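Local coordinates for protein type III effector HopA1 (Pseudomonas syringae pv. tomato str. DC3000, PDB 4RSX) that acts as a bacterial type III secretion effector, probably delivered into plant cells, but has no established biochemical activity, at residues Pro24-Ile29 and Arg219-Ser224; Gln35-Ser40 and Gln153-Ala158; Glu65-Asp70 and Arg98-His103; Arg94-Ile99 and His142-Gly147; Pro120-Gln125 and Ser180-Asp185. All coordinates share one frame; numbering follows the deposited sequence.

Interaction 1 of 5, residues Pro24-Ile29 and Arg219-Ser224; sequences PSRMDI and RAEVIS
E221 OE1 receives R26 NH1 in a salt bridge of 2.9 Å, with the N-H bent to 144° at the hydrogen. The nitrogen meets the oxygen nearly on the line of its C-O bond, while the oxygen sits 21° out of the guanidinium plane, and the bond runs from NH1 alone. E221 runs extended beyond CG, whereas R26 bends at chi3 (-64°), which turns its guanidinium over to the carboxylate and lays CD on E221 CG at 3.6 Å. The other carboxylate oxygen, OE2, pairs with R213, leaving E221 between two arginines that would probably keep it ionised. Beneath the salt bridge, I29 presses two branches on helix 215-228: CG2 lies 3.8 Å from A220 CB and also meets I223 CD1, while CD1 reaches S224 OG at 3.1 Å. That hydroxyl makes a weak bond back to A220 O, inside its own helix. S25 and D28 fix the start of the first helix: D28 N gives to S25 OG at 2.8 Å, and S25 N gives to D28 OD2. The arrangement is a helix-helix contact, apolar inside and salt-bridged outside, with helix 26-35 opened by a capping box.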
# COMPACT_ATOMS: atom_id res chain seq x y z
N PRO A 24 -4.42 12.67 -22.38
CA PRO A 24 -4.76 11.74 -21.28
C PRO A 24 -5.28 12.46 -20.03
O PRO A 24 -4.75 13.51 -19.66
CB PRO A 24 -3.42 11.06 -20.99
CG PRO A 24 -2.38 12.07 -21.38
CD PRO A 24 -2.96 12.84 -22.54
N SER A 25 -6.31 11.90 -19.40
CA SER A 25 -6.83 12.45 -18.16
C SER A 25 -5.99 11.95 -16.99
O SER A 25 -5.15 11.06 -17.16
CB SER A 25 -8.27 12.00 -17.94
OG SER A 25 -8.32 10.64 -17.53
N ARG A 26 -6.22 12.51 -15.80
CA ARG A 26 -5.54 12.01 -14.61
C ARG A 26 -5.91 10.55 -14.38
O ARG A 26 -5.05 9.74 -14.01
CB ARG A 26 -5.86 12.87 -13.37
CG ARG A 26 -5.15 14.23 -13.37
CD ARG A 26 -5.67 15.15 -12.25
NE ARG A 26 -7.07 15.49 -12.45
CZ ARG A 26 -8.09 14.97 -11.76
NH1 ARG A 26 -7.88 14.11 -10.77
NH2 ARG A 26 -9.32 15.34 -12.04
N MET A 27 -7.17 10.22 -14.63
CA MET A 27 -7.66 8.85 -14.51
C MET A 27 -7.01 7.89 -15.52
O MET A 27 -6.69 6.74 -15.18
CB MET A 27 -9.19 8.81 -14.66
CG MET A 27 -9.82 7.50 -14.25
SD MET A 27 -9.52 7.10 -12.52
CE MET A 27 -10.10 8.58 -11.72
N ASP A 28 -6.82 8.36 -16.75
CA ASP A 28 -6.12 7.55 -17.76
C ASP A 28 -4.73 7.19 -17.24
O ASP A 28 -4.35 6.01 -17.22
CB ASP A 28 -5.96 8.33 -19.06
CG ASP A 28 -7.26 8.48 -19.82
OD1 ASP A 28 -8.11 7.58 -19.70
OD2 ASP A 28 -7.41 9.51 -20.52
N ILE A 29 -4.00 8.22 -16.81
CA ILE A 29 -2.66 8.03 -16.29
C ILE A 29 -2.69 7.05 -15.13
O ILE A 29 -1.86 6.15 -15.05
CB ILE A 29 -2.05 9.38 -15.87
CG1 ILE A 29 -1.94 10.29 -17.10
CG2 ILE A 29 -0.69 9.17 -15.19
CD1 ILE A 29 -1.62 11.72 -16.79
N ARG A 219 1.04 10.07 -7.62
CA ARG A 219 2.12 10.10 -8.59
C ARG A 219 1.56 10.27 -10.00
O ARG A 219 2.22 10.84 -10.86
CB ARG A 219 3.00 8.83 -8.51
CG ARG A 219 3.55 8.51 -7.12
CD ARG A 219 4.04 9.75 -6.41
NE ARG A 219 5.04 9.45 -5.39
CZ ARG A 219 4.81 9.40 -4.08
NH1 ARG A 219 5.81 9.12 -3.26
NH2 ARG A 219 3.60 9.63 -3.59
N ALA A 220 0.33 9.77 -10.23
CA ALA A 220 -0.32 9.97 -11.53
C ALA A 220 -0.43 11.46 -11.79
O ALA A 220 -0.23 11.94 -12.93
CB ALA A 220 -1.72 9.32 -11.55
N GLU A 221 -0.73 12.21 -10.74
CA GLU A 221 -1.00 13.64 -10.87
C GLU A 221 0.28 14.46 -11.06
O GLU A 221 0.27 15.48 -11.73
CB GLU A 221 -1.93 14.13 -9.74
CG GLU A 221 -3.37 13.63 -9.97
CD GLU A 221 -4.32 13.84 -8.80
OE1 GLU A 221 -5.56 13.76 -9.01
OE2 GLU A 221 -3.85 14.07 -7.66
N VAL A 222 1.38 13.97 -10.49
CA VAL A 222 2.69 14.54 -10.79
C VAL A 222 2.95 14.46 -12.31
O VAL A 222 3.44 15.42 -12.93
CB VAL A 222 3.81 13.79 -10.03
CG1 VAL A 222 5.19 14.20 -10.53
CG2 VAL A 222 3.70 14.04 -8.52
N ILE A 223 2.61 13.32 -12.90
CA ILE A 223 2.82 13.10 -14.33
C ILE A 223 1.96 14.05 -15.17
O ILE A 223 2.44 14.63 -16.15
CB ILE A 223 2.52 11.64 -14.73
CG1 ILE A 223 3.56 10.69 -14.12
CG2 ILE A 223 2.52 11.49 -16.26
CD1 ILE A 223 3.19 9.22 -14.26
N SER A 224 0.69 14.20 -14.79
CA SER A 224 -0.21 15.15 -15.46
C SER A 224 0.40 16.54 -15.49
O SER A 224 0.39 17.21 -16.53
CB SER A 224 -1.55 15.25 -14.73
OG SER A 224 -2.22 14.01 -14.77

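Interaction 2 of 5, residues Gln35-Ser40 and Gln153-Ala158; sequences QDAPHS and QMTDSA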
# COMPACT_ATOMS: atom_id res chain seq x y z
N GLN A 35 -3.46 -1.08 -13.87
CA GLN A 35 -3.27 -2.18 -14.82
C GLN A 35 -2.00 -2.98 -14.55
O GLN A 35 -1.88 -4.12 -15.01
CB GLN A 35 -3.26 -1.65 -16.27
CG GLN A 35 -4.66 -1.31 -16.84
CD GLN A 35 -4.60 -0.50 -18.15
OE1 GLN A 35 -3.54 -0.35 -18.77
NE2 GLN A 35 -5.75 0.05 -18.55
N ASP A 36 -1.05 -2.40 -13.81
CA ASP A 36 0.23 -3.07 -13.55
C ASP A 36 0.21 -3.91 -12.26
O ASP A 36 1.23 -4.43 -11.83
CB ASP A 36 1.38 -2.04 -13.55
CG ASP A 36 2.77 -2.68 -13.39
OD1 ASP A 36 3.32 -3.22 -14.37
OD2 ASP A 36 3.32 -2.63 -12.27
N ALA A 37 -0.96 -4.06 -11.64
CA ALA A 37 -1.06 -4.91 -10.45
C ALA A 37 -0.63 -6.34 -10.77
O ALA A 37 -0.77 -6.79 -11.91
CB ALA A 37 -2.49 -4.90 -9.92
N PRO A 38 -0.08 -7.05 -9.77
CA PRO A 38 0.13 -8.49 -9.93
C PRO A 38 -1.22 -9.19 -10.12
O PRO A 38 -2.26 -8.61 -9.76
CB PRO A 38 0.73 -8.90 -8.58
CG PRO A 38 0.17 -7.88 -7.60
CD PRO A 38 0.18 -6.59 -8.39
N HIS A 39 -1.24 -10.39 -10.68
CA HIS A 39 -2.53 -11.00 -10.97
C HIS A 39 -2.67 -12.46 -10.55
O HIS A 39 -3.13 -13.29 -11.34
CB HIS A 39 -2.91 -10.80 -12.45
CG HIS A 39 -3.17 -9.37 -12.81
ND1 HIS A 39 -4.15 -8.61 -12.21
CD2 HIS A 39 -2.57 -8.56 -13.72
CE1 HIS A 39 -4.15 -7.40 -12.73
NE2 HIS A 39 -3.20 -7.34 -13.65
N SER A 40 -2.30 -12.76 -9.30
CA SER A 40 -2.44 -14.10 -8.74
C SER A 40 -3.88 -14.60 -8.77
O SER A 40 -4.83 -13.81 -8.65
CB SER A 40 -1.94 -14.15 -7.29
OG SER A 40 -0.52 -14.05 -7.20
N GLN A 153 -4.42 -9.59 -6.14
CA GLN A 153 -4.85 -8.95 -7.39
C GLN A 153 -4.76 -7.42 -7.36
O GLN A 153 -5.08 -6.77 -8.35
CB GLN A 153 -6.30 -9.32 -7.70
CG GLN A 153 -6.51 -10.73 -8.19
CD GLN A 153 -7.95 -11.20 -7.97
OE1 GLN A 153 -8.18 -12.24 -7.36
NE2 GLN A 153 -8.91 -10.41 -8.44
N MET A 154 -4.34 -6.86 -6.23
CA MET A 154 -4.27 -5.41 -6.06
C MET A 154 -2.83 -4.97 -5.92
O MET A 154 -1.97 -5.76 -5.53
CB MET A 154 -5.00 -4.97 -4.79
CG MET A 154 -6.32 -5.65 -4.54
SD MET A 154 -7.36 -5.56 -5.99
CE MET A 154 -7.44 -3.79 -6.25
N THR A 155 -2.56 -3.70 -6.19
CA THR A 155 -1.24 -3.14 -5.91
C THR A 155 -1.06 -2.97 -4.42
O THR A 155 0.07 -2.88 -3.94
CB THR A 155 -1.03 -1.79 -6.59
OG1 THR A 155 -2.09 -0.90 -6.21
CG2 THR A 155 -1.02 -1.96 -8.12
N ASP A 156 -2.16 -2.95 -3.68
CA ASP A 156 -2.12 -2.70 -2.24
C ASP A 156 -2.89 -3.75 -1.41
O ASP A 156 -3.74 -3.40 -0.59
CB ASP A 156 -2.61 -1.26 -1.93
CG ASP A 156 -4.03 -1.00 -2.44
OD1 ASP A 156 -4.54 -1.83 -3.24
OD2 ASP A 156 -4.63 0.02 -2.05
N SER A 157 -2.58 -5.03 -1.62
CA SER A 157 -3.21 -6.12 -0.87
C SER A 157 -2.92 -6.04 0.63
O SER A 157 -3.77 -6.42 1.45
CB SER A 157 -2.76 -7.49 -1.41
OG SER A 157 -3.31 -7.73 -2.69
N ALA A 158 -1.73 -5.56 0.99
CA ALA A 158 -1.36 -5.37 2.40
C ALA A 158 -0.39 -4.20 2.58
O ALA A 158 0.65 -4.14 1.91
CB ALA A 158 -0.77 -6.65 2.98
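A37 CB presses into the backbone of 153-155 where two irregular loops meet beside the antiparallel sheet, one following helix 26-35 and the other leading into strand 158-162. This is the tight part: the methyl lies 3.6 Å from Q153 O and 3.7 Å from T155 CG2. T155 CG2 lies anti to its carbonyl carbon while OG1 sits between that carbon and the backbone N (chi1 55°), which turns the methyl to A37. P38 continues the packing by setting the CG corner of its ring against M154 O at 3.7 Å. Toward the exposed H39 the contact is looser; the imidazole stays 4.4 Å from Q153 O at its ND1 and approaches it obliquely. Side-chain polar groups do little here, and a backbone bond between S40 and G152 lies beside the contact. Q153 instead offers carbon: its CG rests 3.5 Å from S40 O, and its CA points a hydrogen at P38 O, 3.5 Å away, with an angle of 145° at that hydrogen.

Interaction 3 of 5, residues Glu65-Asp70 and Arg98-His103; sequences EVRTQD and RIIPKH
R98 has its CG between the backbone N and the carbonyl carbon (chi1 48°) and folds again at chi3, bringing NE to Q69 OE1; I100 takes a similar first torsion (chi1 72°), which sends CD1 across to R67. The R98 NE bond to Q69 OE1 is 2.8 Å long, with the oxygen in the guanidinium plane but NE tilted from the plane of the amide. A weak second bond from R98 NH2 ends on the same oxygen, so Q69 steadies the rotation of the guanidinium from one edge. R67 stretches straight out from CG to NE and crosses I100 at about a right angle; the I100 CD1 methyl lies over one face of the R67 guanidinium, 3.3 Å from R67 NH1. On that same side of the sheet, E65 CB meets I100 CG1 at 3.8 Å, and E65 OE1 faces R67 NH2 by charge alone, well outside the guanidinium plane. Between the two backbones, E65 N gives to I100 O at 2.7 Å and I100 N returns to E65 O; R67 and R98 exchange a second reciprocal pair, with V66 and I99 forming the non-hydrogen-bonded pair between. This is the pairing at one edge of an antiparallel sheet, strand 64-68 lying along strand 96-101, with E65, R67, R98 and I100 on one face and V66 and I99 packed against helices 82-88 and 123-136 respectively on the other.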
# COMPACT_ATOMS: atom_id res chain seq x y z
N GLU A 65 -7.27 -4.20 17.33
CA GLU A 65 -8.64 -4.28 16.83
C GLU A 65 -8.66 -4.36 15.30
O GLU A 65 -7.77 -3.82 14.62
CB GLU A 65 -9.48 -3.09 17.32
CG GLU A 65 -9.73 -3.14 18.84
CD GLU A 65 -10.38 -1.90 19.40
OE1 GLU A 65 -10.71 -0.98 18.61
OE2 GLU A 65 -10.55 -1.84 20.64
N VAL A 66 -9.67 -5.04 14.75
CA VAL A 66 -9.87 -5.07 13.30
C VAL A 66 -11.21 -4.44 12.95
O VAL A 66 -12.24 -4.78 13.54
CB VAL A 66 -9.83 -6.52 12.76
CG1 VAL A 66 -10.08 -6.53 11.25
CG2 VAL A 66 -8.52 -7.20 13.11
N ARG A 67 -11.20 -3.53 11.99
CA ARG A 67 -12.42 -2.86 11.59
C ARG A 67 -12.54 -2.89 10.08
O ARG A 67 -11.53 -2.75 9.38
CB ARG A 67 -12.41 -1.41 12.08
CG ARG A 67 -12.40 -1.30 13.59
CD ARG A 67 -12.30 0.14 14.04
NE ARG A 67 -12.61 0.25 15.47
CZ ARG A 67 -12.30 1.31 16.21
NH1 ARG A 67 -11.66 2.34 15.68
NH2 ARG A 67 -12.62 1.33 17.50
N THR A 68 -13.76 -3.06 9.58
CA THR A 68 -13.99 -2.89 8.15
C THR A 68 -13.73 -1.45 7.77
O THR A 68 -13.89 -0.55 8.60
CB THR A 68 -15.44 -3.28 7.73
OG1 THR A 68 -15.61 -3.07 6.32
CG2 THR A 68 -16.48 -2.46 8.52
N GLN A 69 -13.31 -1.23 6.52
CA GLN A 69 -13.13 0.12 6.00
C GLN A 69 -14.28 0.52 5.07
O GLN A 69 -14.22 1.57 4.43
CB GLN A 69 -11.80 0.27 5.27
CG GLN A 69 -10.58 0.38 6.19
CD GLN A 69 -9.36 0.98 5.49
OE1 GLN A 69 -8.34 1.26 6.13
NE2 GLN A 69 -9.46 1.18 4.18
N ASP A 70 -15.29 -0.34 4.99
CA ASP A 70 -16.53 -0.04 4.26
C ASP A 70 -17.05 1.37 4.61
O ASP A 70 -17.26 1.68 5.78
CB ASP A 70 -17.58 -1.11 4.62
CG ASP A 70 -18.95 -0.79 4.07
OD1 ASP A 70 -19.07 -0.53 2.85
OD2 ASP A 70 -19.92 -0.79 4.87
N ARG A 98 -8.94 -2.67 8.24
CA ARG A 98 -7.76 -2.10 8.88
C ARG A 98 -7.49 -2.82 10.17
O ARG A 98 -8.41 -3.31 10.84
CB ARG A 98 -7.85 -0.59 9.08
CG ARG A 98 -9.14 -0.10 9.69
CD ARG A 98 -9.06 1.41 9.95
NE ARG A 98 -8.63 2.16 8.77
CZ ARG A 98 -8.14 3.39 8.82
NH1 ARG A 98 -8.01 4.01 9.99
NH2 ARG A 98 -7.76 4.01 7.71
N ILE A 99 -6.21 -2.91 10.49
CA ILE A 99 -5.73 -3.49 11.73
C ILE A 99 -5.17 -2.34 12.54
O ILE A 99 -4.20 -1.70 12.12
CB ILE A 99 -4.59 -4.45 11.43
CG1 ILE A 99 -5.03 -5.47 10.38
CG2 ILE A 99 -4.09 -5.10 12.71
CD1 ILE A 99 -3.86 -6.25 9.75
N ILE A 100 -5.77 -2.06 13.69
CA ILE A 100 -5.39 -0.90 14.48
C ILE A 100 -5.03 -1.28 15.91
O ILE A 100 -5.57 -2.26 16.45
CB ILE A 100 -6.52 0.16 14.52
CG1 ILE A 100 -7.67 -0.33 15.41
CG2 ILE A 100 -7.04 0.45 13.12
CD1 ILE A 100 -8.87 0.58 15.35
N PRO A 101 -4.12 -0.52 16.54
CA PRO A 101 -3.87 -0.74 17.97
C PRO A 101 -5.09 -0.25 18.73
O PRO A 101 -5.76 0.69 18.27
CB PRO A 101 -2.68 0.16 18.27
CG PRO A 101 -2.82 1.31 17.25
CD PRO A 101 -3.36 0.63 16.00
N LYS A 102 -5.36 -0.89 19.87
CA LYS A 102 -6.45 -0.52 20.77
C LYS A 102 -6.40 0.97 21.11
O LYS A 102 -7.41 1.68 21.08
CB LYS A 102 -6.36 -1.38 22.03
CG LYS A 102 -7.41 -1.12 23.11
CD LYS A 102 -7.18 -2.08 24.28
CE LYS A 102 -7.95 -1.66 25.53
NZ LYS A 102 -7.40 -2.34 26.76
N HIS A 103 -5.20 1.45 21.44
CA HIS A 103 -5.04 2.87 21.72
C HIS A 103 -4.48 3.58 20.49
O HIS A 103 -3.32 3.40 20.13
CB HIS A 103 -4.15 3.08 22.94
CG HIS A 103 -4.69 2.45 24.18
ND1 HIS A 103 -5.86 2.86 24.78
CD2 HIS A 103 -4.23 1.42 24.93
CE1 HIS A 103 -6.10 2.12 25.85
NE2 HIS A 103 -5.12 1.24 25.97

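Interaction 4 of 5, residues Arg94-Ile99 and His142-Gly147; sequences RFFYRI and HGKVIG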
# COMPACT_ATOMS: atom_id res chain seq x y z
N ARG A 94 -14.41 -8.93 -0.02
CA ARG A 94 -13.87 -8.07 -1.08
C ARG A 94 -13.27 -6.75 -0.58
O ARG A 94 -12.29 -6.26 -1.14
CB ARG A 94 -14.96 -7.74 -2.11
CG ARG A 94 -15.81 -8.92 -2.56
CD ARG A 94 -15.35 -9.46 -3.91
NE ARG A 94 -15.25 -8.41 -4.92
CZ ARG A 94 -14.80 -8.59 -6.16
NH1 ARG A 94 -14.40 -9.80 -6.55
NH2 ARG A 94 -14.74 -7.58 -7.01
N PHE A 95 -13.86 -6.18 0.46
CA PHE A 95 -13.47 -4.85 0.89
C PHE A 95 -12.21 -4.87 1.76
O PHE A 95 -11.72 -5.94 2.12
CB PHE A 95 -14.63 -4.15 1.62
CG PHE A 95 -15.70 -3.61 0.69
CD1 PHE A 95 -15.56 -3.71 -0.70
CD2 PHE A 95 -16.84 -3.00 1.20
CE1 PHE A 95 -16.54 -3.22 -1.56
CE2 PHE A 95 -17.83 -2.50 0.34
CZ PHE A 95 -17.67 -2.61 -1.04
N PHE A 96 -11.69 -3.68 2.08
CA PHE A 96 -10.51 -3.57 2.94
C PHE A 96 -10.84 -3.67 4.43
O PHE A 96 -11.90 -3.23 4.87
CB PHE A 96 -9.82 -2.23 2.72
CG PHE A 96 -8.90 -2.21 1.55
CD1 PHE A 96 -7.62 -2.75 1.65
CD2 PHE A 96 -9.30 -1.65 0.35
CE1 PHE A 96 -6.76 -2.73 0.56
CE2 PHE A 96 -8.45 -1.63 -0.75
CZ PHE A 96 -7.18 -2.17 -0.64
N TYR A 97 -9.91 -4.24 5.20
CA TYR A 97 -9.99 -4.19 6.65
C TYR A 97 -8.76 -3.46 7.19
O TYR A 97 -7.66 -3.59 6.65
CB TYR A 97 -10.03 -5.60 7.22
CG TYR A 97 -11.26 -6.39 6.82
CD1 TYR A 97 -12.33 -6.50 7.68
CD2 TYR A 97 -11.33 -7.03 5.59
CE1 TYR A 97 -13.46 -7.23 7.34
CE2 TYR A 97 -12.47 -7.75 5.22
CZ TYR A 97 -13.53 -7.84 6.11
OH TYR A 97 -14.66 -8.55 5.79
N ARG A 98 -8.94 -2.67 8.24
CA ARG A 98 -7.76 -2.10 8.88
C ARG A 98 -7.49 -2.82 10.17
O ARG A 98 -8.41 -3.31 10.84
CB ARG A 98 -7.85 -0.59 9.08
CG ARG A 98 -9.14 -0.10 9.69
CD ARG A 98 -9.06 1.41 9.95
NE ARG A 98 -8.63 2.16 8.77
CZ ARG A 98 -8.14 3.39 8.82
NH1 ARG A 98 -8.01 4.01 9.99
NH2 ARG A 98 -7.76 4.01 7.71
N ILE A 99 -6.21 -2.91 10.49
CA ILE A 99 -5.73 -3.49 11.73
C ILE A 99 -5.17 -2.34 12.54
O ILE A 99 -4.20 -1.70 12.12
CB ILE A 99 -4.59 -4.45 11.43
CG1 ILE A 99 -5.03 -5.47 10.38
CG2 ILE A 99 -4.09 -5.10 12.71
CD1 ILE A 99 -3.86 -6.25 9.75
N HIS A 142 -1.18 2.03 11.83
CA HIS A 142 -2.16 0.99 11.46
C HIS A 142 -1.73 0.22 10.23
O HIS A 142 -0.75 0.58 9.56
CB HIS A 142 -3.53 1.58 11.17
CG HIS A 142 -3.56 2.53 10.01
ND1 HIS A 142 -2.81 3.69 9.98
CD2 HIS A 142 -4.27 2.51 8.85
CE1 HIS A 142 -3.05 4.34 8.86
NE2 HIS A 142 -3.93 3.65 8.15
N GLY A 143 -2.47 -0.85 9.93
CA GLY A 143 -2.23 -1.61 8.73
C GLY A 143 -3.53 -1.78 7.99
O GLY A 143 -4.60 -1.53 8.56
N LYS A 144 -3.47 -2.18 6.73
CA LYS A 144 -4.71 -2.61 6.08
C LYS A 144 -4.47 -3.83 5.21
O LYS A 144 -3.39 -4.01 4.62
CB LYS A 144 -5.37 -1.47 5.28
CG LYS A 144 -4.91 -1.34 3.84
CD LYS A 144 -5.58 -0.20 3.05
CE LYS A 144 -4.83 -0.01 1.70
NZ LYS A 144 -5.33 1.12 0.83
N VAL A 145 -5.48 -4.69 5.15
CA VAL A 145 -5.44 -5.84 4.25
C VAL A 145 -6.73 -5.89 3.44
O VAL A 145 -7.82 -5.61 3.97
CB VAL A 145 -5.21 -7.17 5.02
CG1 VAL A 145 -3.80 -7.19 5.62
CG2 VAL A 145 -6.24 -7.34 6.13
N ILE A 146 -6.60 -6.19 2.15
CA ILE A 146 -7.75 -6.35 1.26
C ILE A 146 -8.46 -7.67 1.59
O ILE A 146 -7.82 -8.62 2.08
CB ILE A 146 -7.29 -6.36 -0.21
CG1 ILE A 146 -8.45 -6.26 -1.19
CG2 ILE A 146 -6.53 -7.63 -0.52
CD1 ILE A 146 -9.28 -5.03 -1.04
N GLY A 147 -9.77 -7.73 1.36
CA GLY A 147 -10.52 -8.96 1.53
C GLY A 147 -9.91 -10.13 0.76
O GLY A 147 -9.32 -9.95 -0.31
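Two neighbouring antiparallel strands of the sheet, 96-101 and 140-146, meet here, and the F96 ring is held between side chains of the second. I146 CD1 sits over the centre of one ring face, 3.4 Å from its centroid, in a CH-pi contact. Over the opposite face comes K144 NZ, 4.3 Å from the centroid and 21° off the normal, a cation-pi contact; the extended lysine also lays CE against F96 CE1. D156 forms a salt bridge with the same ammonium, which would probably temper its charge. Backbone bonds set the register: Y97 and V145 exchange an N-H...O pair, with Y97 N to V145 O at 2.8 Å, and I99 and G143 exchange another. F96-I146 and R98-K144 are the non-hydrogen-bonded pairs of this antiparallel arrangement. The other face of the sheet carries Y97, I99 and V145, where I99 CD1 meets V145 CG1 at 4.2 Å under helix 123-136. H142 puts CD2 over the centre of one face of the R98 guanidinium, whose NE is held by Q69, with the two planes 34° apart. At the strand end G147 N bonds weakly to F95 O.

Interaction 5 of 5, residues Pro120-Gln125 and Ser180-Asp185; sequences PQYATQ and SGIPLD
Y122 and I182-P183 supply the apolar part: the I182 CG2 branch lies 4.0 Å from Y122 CG, near the root of the ring, while P183 CD comes within 3.5 Å of Y122 CE1. P183 CG lies beside the tyrosine hydroxyl, 3.4 Å from Y122 OH. Isoleucine and proline both approach the ring obliquely, and the tyrosine and proline reach toward each other from opposite directions. I182 has CG1 beside its backbone N and CG2 anti to that nitrogen (chi1 -63°), a setting that divides its branches between two partners: CG2 meets Y122, and CG1 lies 3.9 Å from Q125 CB. I182 also packs on L126, one residue further along the helix. The elements joined are the start of helix 123-136, where Y122 holds the N-cap position, and the turn that follows helix 166-180. G181 leaves the helical conformation there with positive phi, and S180 OG accepts from I182 N at 3.1 Å, an ST turn. Direct polar contact is slight: Q125, extended beyond CG, offers NE2 to S180 O in a weak bond of 3.2 Å, bent to 130° at the hydrogen. A water adds a second link, donating to Q125 O and to S180 O at 2.9 Å each.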
# COMPACT_ATOMS: atom_id res chain seq x y z
N PRO A 120 -1.30 -15.47 -2.05
CA PRO A 120 -2.59 -15.36 -1.36
C PRO A 120 -2.80 -16.47 -0.35
O PRO A 120 -3.51 -16.29 0.64
CB PRO A 120 -3.61 -15.50 -2.50
CG PRO A 120 -2.88 -15.07 -3.72
CD PRO A 120 -1.46 -15.53 -3.52
N GLN A 121 -2.17 -17.62 -0.61
CA GLN A 121 -2.21 -18.75 0.32
C GLN A 121 -1.53 -18.39 1.65
O GLN A 121 -1.72 -19.08 2.65
CB GLN A 121 -1.54 -19.98 -0.30
CG GLN A 121 -2.23 -20.54 -1.56
CD GLN A 121 -2.05 -19.67 -2.81
OE1 GLN A 121 -1.13 -18.85 -2.89
NE2 GLN A 121 -2.93 -19.84 -3.79
N TYR A 122 -0.73 -17.32 1.65
CA TYR A 122 -0.08 -16.89 2.89
C TYR A 122 -0.65 -15.62 3.48
O TYR A 122 -0.11 -15.10 4.45
CB TYR A 122 1.43 -16.75 2.67
CG TYR A 122 2.10 -18.09 2.59
CD1 TYR A 122 2.44 -18.79 3.75
CD2 TYR A 122 2.37 -18.68 1.37
CE1 TYR A 122 3.03 -20.03 3.69
CE2 TYR A 122 2.97 -19.93 1.30
CZ TYR A 122 3.30 -20.59 2.46
OH TYR A 122 3.89 -21.83 2.39
N ALA A 123 -1.75 -15.12 2.92
CA ALA A 123 -2.33 -13.86 3.41
C ALA A 123 -2.66 -13.89 4.90
O ALA A 123 -2.35 -12.94 5.63
CB ALA A 123 -3.55 -13.47 2.59
N THR A 124 -3.27 -14.98 5.35
CA THR A 124 -3.66 -15.12 6.74
C THR A 124 -2.45 -15.05 7.66
O THR A 124 -2.45 -14.31 8.66
CB THR A 124 -4.44 -16.44 6.95
OG1 THR A 124 -5.68 -16.37 6.24
CG2 THR A 124 -4.75 -16.66 8.41
N GLN A 125 -1.41 -15.80 7.33
CA GLN A 125 -0.16 -15.75 8.07
C GLN A 125 0.41 -14.33 8.11
O GLN A 125 0.85 -13.87 9.16
CB GLN A 125 0.88 -16.70 7.46
CG GLN A 125 0.73 -18.15 7.85
CD GLN A 125 2.02 -18.94 7.67
OE1 GLN A 125 2.04 -19.98 7.01
NE2 GLN A 125 3.10 -18.46 8.26
N SER A 180 7.41 -13.76 10.52
CA SER A 180 6.12 -14.16 9.96
C SER A 180 5.98 -15.67 9.80
O SER A 180 4.87 -16.20 9.78
CB SER A 180 5.86 -13.48 8.62
OG SER A 180 6.72 -13.98 7.61
N GLY A 181 7.11 -16.36 9.66
CA GLY A 181 7.09 -17.79 9.40
C GLY A 181 6.74 -18.11 7.96
O GLY A 181 6.60 -19.28 7.58
N ILE A 182 6.59 -17.06 7.14
CA ILE A 182 6.28 -17.24 5.73
C ILE A 182 7.57 -17.52 4.96
O ILE A 182 8.55 -16.80 5.11
CB ILE A 182 5.60 -15.99 5.17
CG1 ILE A 182 4.27 -15.75 5.87
CG2 ILE A 182 5.39 -16.10 3.66
CD1 ILE A 182 3.65 -14.43 5.50
N PRO A 183 7.57 -18.58 4.13
CA PRO A 183 8.80 -18.91 3.40
C PRO A 183 9.20 -17.80 2.44
O PRO A 183 8.33 -17.20 1.80
CB PRO A 183 8.43 -20.18 2.62
CG PRO A 183 6.91 -20.22 2.59
CD PRO A 183 6.46 -19.52 3.86
N LEU A 184 10.49 -17.54 2.33
CA LEU A 184 10.98 -16.44 1.52
C LEU A 184 10.57 -16.52 0.06
O LEU A 184 10.35 -15.49 -0.59
CB LEU A 184 12.50 -16.32 1.65
CG LEU A 184 12.97 -15.98 3.06
CD1 LEU A 184 14.50 -15.96 3.15
CD2 LEU A 184 12.39 -14.65 3.53
N ASP A 185 10.44 -17.74 -0.45
CA ASP A 185 10.00 -17.94 -1.83
C ASP A 185 8.52 -17.57 -2.02
O ASP A 185 8.06 -17.41 -3.15
CB ASP A 185 10.30 -19.38 -2.33
CG ASP A 185 9.40 -20.46 -1.67
OD1 ASP A 185 8.17 -20.51 -1.98
OD2 ASP A 185 9.92 -21.28 -0.88
O HOH W 1 2.48 -15.21 11.13

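Overall arrangement
Interactions 3 and 4 share strand 96-101 and carry the sheet from its outer strand 64-68 inward to strand 140-146; their centres are about 8 Å apart, and reciprocal backbone bonds dominate both. Interaction 4 has the most buried residues, whereas interactions 2 and 5 are surface contacts of loops and helix ends, with carbon packing and at most a weak direct bond. Interaction 2 touches interaction 4 through D156 and K144, and interaction 5 through S40 and P120. Interaction 1, a partly buried pairing of helices tied by a salt bridge, touches none of the others; its centre is about 34 Å from that of interaction 5, on the opposite side of the chain's centre.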